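Side-chain contact in cyclopropane-fatty-acyl-phospholipid synthase 1 (Mycobacterium tuberculosis, PDB 1KPH), which converts a double bond at the distal position of an alpha mycolic acid into a cyclopropane ring, using a methylene group from S-adenosyl-L-methionine: residues R204-I208 with P209-E213. Numbering follows the deposited sequence.
Sequences RLPSI and PMVQE. With 10A (didecyl-dimethyl-ammonium), chain G.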
loop_
_atom_site.group_PDB
_atom_site.type_symbol
_atom_site.label_atom_id
_atom_site.label_comp_id
_atom_site.label_asym_id
_atom_site.label_seq_id
_atom_site.Cartn_x
_atom_site.Cartn_y
_atom_site.Cartn_z
ATOM N N ARG A 204 8.365 7.459 4.952
ATOM C CA ARG A 204 9.739 6.999 5.105
ATOM C C ARG A 204 9.883 5.636 4.430
ATOM O O ARG A 204 9.088 4.732 4.677
ATOM C CB ARG A 204 10.067 6.879 6.591
ATOM C CG ARG A 204 11.497 6.489 6.908
ATOM C CD ARG A 204 12.460 7.661 6.807
ATOM N NE ARG A 204 13.740 7.330 7.429
ATOM C CZ ARG A 204 14.780 8.154 7.510
ATOM N NH1 ARG A 204 14.704 9.378 7.003
ATOM N NH2 ARG A 204 15.897 7.754 8.103
ATOM N N LEU A 205 10.889 5.486 3.575
ATOM C CA LEU A 205 11.094 4.217 2.889
ATOM C C LEU A 205 12.068 3.299 3.597
ATOM O O LEU A 205 13.145 3.715 4.023
ATOM C CB LEU A 205 11.604 4.428 1.465
ATOM C CG LEU A 205 10.657 4.983 0.407
ATOM C CD1 LEU A 205 11.348 4.906 -0.937
ATOM C CD2 LEU A 205 9.360 4.186 0.381
ATOM N N PRO A 206 11.700 2.023 3.725
ATOM C CA PRO A 206 12.558 1.041 4.380
ATOM C C PRO A 206 13.440 0.390 3.322
ATOM O O PRO A 206 13.046 0.286 2.160
ATOM C CB PRO A 206 11.554 0.053 4.947
ATOM C CG PRO A 206 10.545 -0.009 3.834
ATOM C CD PRO A 206 10.366 1.456 3.457
ATOM N N SER A 207 14.635 -0.025 3.716
ATOM C CA SER A 207 15.530 -0.708 2.795
ATOM C C SER A 207 15.122 -2.166 2.944
ATOM O O SER A 207 14.455 -2.521 3.917
ATOM C CB SER A 207 16.983 -0.546 3.233
ATOM O OG SER A 207 17.234 -1.321 4.393
ATOM N N ILE A 208 15.508 -3.010 1.993
ATOM C CA ILE A 208 15.162 -4.423 2.072
ATOM C C ILE A 208 15.782 -5.051 3.328
ATOM O O ILE A 208 15.107 -5.761 4.076
ATOM C CB ILE A 208 15.625 -5.179 0.800
ATOM C CG1 ILE A 208 14.765 -4.735 -0.396
ATOM C CG2 ILE A 208 15.529 -6.687 1.012
ATOM C CD1 ILE A 208 15.152 -5.362 -1.733
ATOM N N PRO A 209 17.077 -4.798 3.577
ATOM C CA PRO A 209 17.688 -5.384 4.773
ATOM C C PRO A 209 16.961 -4.962 6.046
ATOM O O PRO A 209 16.903 -5.717 7.012
ATOM C CB PRO A 209 19.117 -4.853 4.723
ATOM C CG PRO A 209 19.380 -4.773 3.248
ATOM C CD PRO A 209 18.096 -4.148 2.734
ATOM N N MET A 210 16.403 -3.756 6.045
ATOM C CA MET A 210 15.693 -3.267 7.217
ATOM C C MET A 210 14.431 -4.090 7.469
ATOM O O MET A 210 14.088 -4.375 8.619
ATOM C CB MET A 210 15.334 -1.792 7.039
ATOM C CG MET A 210 15.013 -1.078 8.339
ATOM S SD MET A 210 14.605 0.652 8.069
ATOM C CE MET A 210 16.086 1.232 7.206
ATOM N N VAL A 211 13.740 -4.474 6.397
ATOM C CA VAL A 211 12.525 -5.278 6.525
ATOM C C VAL A 211 12.913 -6.684 6.968
ATOM O O VAL A 211 12.280 -7.270 7.845
ATOM C CB VAL A 211 11.758 -5.362 5.182
ATOM C CG1 VAL A 211 10.578 -6.316 5.307
ATOM C CG2 VAL A 211 11.283 -3.981 4.779
ATOM N N GLN A 212 13.960 -7.220 6.352
ATOM C CA GLN A 212 14.454 -8.550 6.688
ATOM C C GLN A 212 14.870 -8.616 8.167
ATOM O O GLN A 212 14.657 -9.628 8.839
ATOM C CB GLN A 212 15.648 -8.891 5.790
ATOM C CG GLN A 212 15.279 -9.098 4.329
ATOM C CD GLN A 212 14.854 -10.522 4.040
ATOM O OE1 GLN A 212 14.302 -11.201 4.902
ATOM N NE2 GLN A 212 15.101 -10.979 2.817
ATOM N N GLU A 213 15.453 -7.529 8.663
ATOM C CA GLU A 213 15.909 -7.452 10.050
ATOM C C GLU A 213 14.768 -7.425 11.066
ATOM O O GLU A 213 14.748 -8.220 12.008
ATOM C CB GLU A 213 16.799 -6.216 10.234
ATOM C CG GLU A 213 17.102 -5.827 11.685
ATOM C CD GLU A 213 17.685 -6.966 12.508
ATOM O OE1 GLU A 213 18.440 -7.792 11.949
ATOM O OE2 GLU A 213 17.394 -7.027 13.724
HETATM C C1 10A G . 12.026 8.824 0.946
HETATM C C2 10A G . 10.657 9.157 1.549
HETATM C C3 10A G . 9.596 8.190 1.012
HETATM C C4 10A G . 8.165 8.421 1.521
HETATM C C5 10A G . 7.274 7.360 0.859
HETATM C C6 10A G . 5.775 7.453 1.183
HETATM C C7 10A G . 5.124 6.325 0.367
HETATM C C8 10A G . 3.593 6.305 0.391
HETATM C C9 10A G . 3.120 5.160 -0.531
HETATM C C10 10A G . 1.604 5.222 -0.717
HETATM N N1 10A G . 0.864 4.360 -1.753
HETATM C C11 10A G . -0.588 4.788 -1.693
HETATM C C12 10A G . 0.900 2.899 -1.382
HETATM C C13 10A G . 1.371 4.436 -3.202
HETATM C C14 10A G . 1.487 5.780 -3.988
HETATM C C15 10A G . 2.335 5.754 -5.282
HETATM C C16 10A G . 3.842 5.417 -5.189
HETATM C C17 10A G . 4.663 6.468 -4.416
HETATM C C18 10A G . 6.160 6.136 -4.360
HETATM C C19 10A G . 6.920 7.224 -3.588
HETATM C C20 10A G . 8.421 6.896 -3.591
HETATM C C21 10A G . 9.233 7.974 -2.868
HETATM C C22 10A G . 10.712 7.595 -2.934
#
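Ser207 N-caps helix 208-217: its OG accepts the backbone N-H of Met210, with OG 3.1 Å from N and an N-H...O angle of 146°. The rotamer explains the reach, since chi1 of 72° sets OG between the backbone N and the carbonyl carbon, facing the first turn. The carbonyl of the same residue takes the next step, accepting Val211 N at an oxygen-nitrogen distance of 3.2 Å. One residue on, Ile208 O receives Gln212 N with a nearly straight N-H...O angle of 171°, so regular helical bonding is established at once. Pro209, in the first turn, has no N-H to satisfy, and its CD lies 3.4 Å from Ser207 OG.

The Met210 side chain can be followed back over this cap. CB sits 3.3 Å from Ser207 OG; CG leads on to SD, which passes Pro206, 4.2 Å from its CA; and the bend at chi3 returns CE to Ser207, near both OG and N. Beyond the two segments, Met210 also touches Tyr147 of helix 147-157 and His144.

Pro206 and Val211 lie side by side, Pro206 CB 4.0 Å from Val211 CG2, and Val211 also touches Leu166 and Phe283 on adjacent, antiparallel strands of the methyltransferase sheet. The loop before this helix start also reaches the lipid-like ligand didecyl-dimethyl-ammonium: Leu205 sets CG against C3 of one decyl chain, while its CD1 meets C22, the end of the other, at 3.4 Å.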